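Local coordinates for protein 1-acyl-sn-glycerol-3-phosphate acyltransferase (Thermotoga maritima, PDB 5KYM) that probably transfers an acyl chain to lysophosphatidic acid to make phosphatidic acid, working at the membrane as an HX4D-type acyltransferase, at residues A[183-191]-A[233-242]. Sequence-based numbering, arbitrary orientation.
Sequences VLPVSIWGT and VVKRGVEELK
Trp189 lies with one face of its indole against Lys242. The Lys242 CA sits 3.8 Å from the centroid of the five-membered ring of Trp189, tilted only 19° from the perpendicular to the ring, which defines a CH-pi contact. The lysine chain then runs obliquely over the indole: Lys242 CG lies by Trp189 CZ2, and a bend at the third torsion brings Lys242 CE back over Trp189 CH2. With CG of Trp189 anti to the backbone N (chi1 -174°), the ring extends past Val238, whose CG1 meets Trp189 CE3 at 3.7 Å, the two side chains lying nearly perpendicular. Trp189 CB also packs on Leu241 CB. Replacing this tryptophan by an alanine would probably leave the aliphatic part of Lys242 without its aromatic bed and open a gap beside Val238.

Two residues earlier, Ser187 OG donates a hydrogen bond to Val234 O (2.8 Å). The hydroxyl comes in the plane of the carbonyl, at a lone pair, while Val238 N reaches the same oxygen through the helical bond. Ser187 OG also has a hydrogen bond with His212 NE2, so both segments and the loop after strand 207-211 meet at this hydroxyl. Gly237 gives it room: its CA is 3.4 Å from Ser187 OG, and a CB there would collide with that oxygen. Farther back, Pro185 CB rests on Val233 CG1 (3.8 Å).

The strand and helix axes approach to 7.0 Å at 30°, a close version of the helix-on-sheet packing of alpha/beta folds, consistent with the small Ser187 and Gly237 meeting there. Strand 183-189 runs between 79-82 and 207-211 in the mixed sheet; helix 223-243 covers one sheet face, Leu241 touching Phe208, while Ile188 turns away toward helix 89-96.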
loop_
_atom_site.group_PDB
_atom_site.type_symbol
_atom_site.label_atom_id
_atom_site.label_comp_id
_atom_site.label_asym_id
_atom_site.label_seq_id
_atom_site.Cartn_x
_atom_site.Cartn_y
_atom_site.Cartn_z
ATOM N N VAL A 183 -2.412 -13.298 -6.395
ATOM C CA VAL A 183 -1.755 -12.006 -6.593
ATOM C C VAL A 183 -2.760 -11.062 -7.244
ATOM O O VAL A 183 -3.495 -11.462 -8.160
ATOM C CB VAL A 183 -0.504 -12.207 -7.480
ATOM C CG1 VAL A 183 0.091 -10.889 -7.921
ATOM C CG2 VAL A 183 0.512 -13.006 -6.701
ATOM N N LEU A 184 -2.817 -9.832 -6.767
ATOM C CA LEU A 184 -3.750 -8.827 -7.336
ATOM C C LEU A 184 -2.833 -7.721 -7.849
ATOM O O LEU A 184 -2.393 -6.890 -7.062
ATOM C CB LEU A 184 -4.767 -8.302 -6.298
ATOM C CG LEU A 184 -5.665 -7.150 -6.742
ATOM C CD1 LEU A 184 -6.573 -7.682 -7.803
ATOM C CD2 LEU A 184 -6.433 -6.414 -5.678
ATOM N N PRO A 185 -2.529 -7.713 -9.161
ATOM C CA PRO A 185 -1.607 -6.724 -9.674
ATOM C C PRO A 185 -2.200 -5.335 -9.678
ATOM O O PRO A 185 -3.337 -5.218 -10.057
ATOM C CB PRO A 185 -1.357 -7.184 -11.103
ATOM C CG PRO A 185 -1.656 -8.609 -11.077
ATOM C CD PRO A 185 -2.871 -8.678 -10.191
ATOM N N VAL A 186 -1.422 -4.319 -9.278
ATOM C CA VAL A 186 -1.914 -2.941 -9.194
ATOM C C VAL A 186 -0.914 -2.009 -9.802
ATOM O O VAL A 186 0.222 -2.197 -9.569
ATOM C CB VAL A 186 -2.138 -2.510 -7.736
ATOM C CG1 VAL A 186 -2.401 -1.025 -7.644
ATOM C CG2 VAL A 186 -3.313 -3.279 -7.188
ATOM N N SER A 187 -1.340 -0.999 -10.542
ATOM C CA SER A 187 -0.418 -0.040 -11.103
ATOM C C SER A 187 -0.774 1.322 -10.535
ATOM O O SER A 187 -1.952 1.722 -10.541
ATOM C CB SER A 187 -0.574 0.011 -12.603
ATOM O OG SER A 187 -0.514 -1.260 -13.202
ATOM N N ILE A 188 0.241 2.042 -10.057
ATOM C CA ILE A 188 0.085 3.338 -9.384
ATOM C C ILE A 188 0.765 4.375 -10.259
ATOM O O ILE A 188 1.957 4.186 -10.649
ATOM C CB ILE A 188 0.837 3.337 -8.067
ATOM C CG1 ILE A 188 0.244 2.294 -7.100
ATOM C CG2 ILE A 188 0.816 4.737 -7.442
ATOM C CD1 ILE A 188 0.919 2.204 -5.731
ATOM N N TRP A 189 0.050 5.453 -10.604
ATOM C CA TRP A 189 0.705 6.562 -11.236
ATOM C C TRP A 189 0.306 7.890 -10.688
ATOM O O TRP A 189 -0.851 8.172 -10.618
ATOM C CB TRP A 189 0.370 6.590 -12.682
ATOM C CG TRP A 189 1.174 7.671 -13.375
ATOM C CD1 TRP A 189 0.734 8.797 -13.924
ATOM C CD2 TRP A 189 2.590 7.669 -13.545
ATOM N NE1 TRP A 189 1.772 9.508 -14.448
ATOM C CE2 TRP A 189 2.935 8.843 -14.213
ATOM C CE3 TRP A 189 3.599 6.766 -13.176
ATOM C CZ2 TRP A 189 4.241 9.181 -14.506
ATOM C CZ3 TRP A 189 4.904 7.096 -13.466
ATOM C CH2 TRP A 189 5.216 8.301 -14.119
ATOM N N GLY A 190 1.281 8.728 -10.356
ATOM C CA GLY A 190 1.063 10.074 -9.782
ATOM C C GLY A 190 1.488 10.326 -8.321
ATOM O O GLY A 190 1.644 11.449 -7.930
ATOM N N THR A 191 1.655 9.302 -7.522
ATOM C CA THR A 191 2.107 9.497 -6.202
ATOM C C THR A 191 3.557 9.974 -6.263
ATOM O O THR A 191 4.016 10.687 -5.358
ATOM C CB THR A 191 2.017 8.230 -5.336
ATOM O OG1 THR A 191 2.723 7.130 -5.952
ATOM C CG2 THR A 191 0.647 7.861 -5.136
ATOM N N VAL A 233 2.157 -6.996 -16.582
ATOM C CA VAL A 233 0.805 -6.449 -16.241
ATOM C C VAL A 233 0.868 -5.080 -15.537
ATOM O O VAL A 233 0.200 -4.126 -15.947
ATOM C CB VAL A 233 -0.035 -7.424 -15.372
ATOM C CG1 VAL A 233 -1.320 -6.749 -14.909
ATOM C CG2 VAL A 233 -0.347 -8.712 -16.139
ATOM N N VAL A 234 1.681 -5.018 -14.500
ATOM C CA VAL A 234 1.807 -3.817 -13.716
ATOM C C VAL A 234 2.402 -2.720 -14.581
ATOM O O VAL A 234 1.847 -1.599 -14.636
ATOM C CB VAL A 234 2.663 -3.995 -12.449
ATOM C CG1 VAL A 234 2.708 -2.654 -11.714
ATOM C CG2 VAL A 234 2.087 -5.058 -11.528
ATOM N N LYS A 235 3.506 -3.059 -15.258
ATOM C CA LYS A 235 4.197 -2.098 -16.101
ATOM C C LYS A 235 3.327 -1.464 -17.152
ATOM O O LYS A 235 3.401 -0.252 -17.338
ATOM C CB LYS A 235 5.430 -2.702 -16.765
ATOM C CG LYS A 235 6.676 -2.561 -15.936
ATOM C CD LYS A 235 7.772 -3.208 -16.718
ATOM C CE LYS A 235 9.094 -3.164 -15.957
ATOM N NZ LYS A 235 10.220 -3.582 -16.863
ATOM N N ARG A 236 2.536 -2.285 -17.833
ATOM C CA ARG A 236 1.651 -1.810 -18.887
ATOM C C ARG A 236 0.633 -0.838 -18.313
ATOM O O ARG A 236 0.246 0.116 -18.970
ATOM C CB ARG A 236 0.955 -2.958 -19.642
ATOM C CG ARG A 236 0.256 -2.486 -20.923
ATOM C CD ARG A 236 -0.246 -3.618 -21.836
ATOM N NE ARG A 236 -0.954 -4.707 -21.120
ATOM C CZ ARG A 236 -0.430 -5.879 -20.704
ATOM N NH1 ARG A 236 0.859 -6.206 -20.904
ATOM N NH2 ARG A 236 -1.213 -6.750 -20.064
ATOM N N GLY A 237 0.205 -1.085 -17.086
ATOM C CA GLY A 237 -0.706 -0.180 -16.422
ATOM C C GLY A 237 -0.117 1.197 -16.260
ATOM O O GLY A 237 -0.728 2.217 -16.601
ATOM N N VAL A 238 1.111 1.214 -15.767
ATOM C CA VAL A 238 1.809 2.454 -15.517
ATOM C C VAL A 238 1.897 3.266 -16.798
ATOM O O VAL A 238 1.657 4.465 -16.800
ATOM C CB VAL A 238 3.197 2.189 -14.947
ATOM C CG1 VAL A 238 3.945 3.476 -14.774
ATOM C CG2 VAL A 238 3.035 1.603 -13.596
ATOM N N GLU A 239 2.209 2.591 -17.888
ATOM C CA GLU A 239 2.313 3.220 -19.164
ATOM C C GLU A 239 0.971 3.824 -19.600
ATOM O O GLU A 239 0.931 4.970 -20.033
ATOM C CB GLU A 239 2.865 2.224 -20.183
ATOM C CG GLU A 239 4.321 1.864 -19.916
ATOM C CD GLU A 239 5.298 2.982 -20.311
ATOM O OE1 GLU A 239 5.290 3.408 -21.517
ATOM O OE2 GLU A 239 6.068 3.419 -19.426
ATOM N N GLU A 240 -0.107 3.064 -19.512
ATOM C CA GLU A 240 -1.426 3.571 -19.869
ATOM C C GLU A 240 -1.852 4.742 -19.009
ATOM O O GLU A 240 -2.455 5.702 -19.503
ATOM C CB GLU A 240 -2.477 2.495 -19.711
ATOM C CG GLU A 240 -2.385 1.433 -20.794
ATOM C CD GLU A 240 -3.409 0.322 -20.645
ATOM O OE1 GLU A 240 -4.472 0.548 -19.981
ATOM O OE2 GLU A 240 -3.117 -0.763 -21.225
ATOM N N LEU A 241 -1.558 4.632 -17.718
ATOM C CA LEU A 241 -1.828 5.694 -16.770
ATOM C C LEU A 241 -0.978 6.971 -17.011
ATOM O O LEU A 241 -1.487 8.058 -16.974
ATOM C CB LEU A 241 -1.687 5.167 -15.360
ATOM C CG LEU A 241 -2.732 4.125 -14.918
ATOM C CD1 LEU A 241 -2.426 3.594 -13.510
ATOM C CD2 LEU A 241 -4.103 4.712 -14.880
ATOM N N LYS A 242 0.303 6.821 -17.308
ATOM C CA LYS A 242 1.231 7.895 -17.582
ATOM C C LYS A 242 0.736 8.723 -18.769
ATOM O O LYS A 242 1.066 9.919 -18.877
ATOM C CB LYS A 242 2.632 7.328 -17.880
ATOM C CG LYS A 242 3.735 8.390 -18.051
ATOM C CD LYS A 242 5.141 7.869 -18.370
ATOM C CE LYS A 242 5.708 7.143 -17.132
ATOM N NZ LYS A 242 7.171 6.813 -16.907
#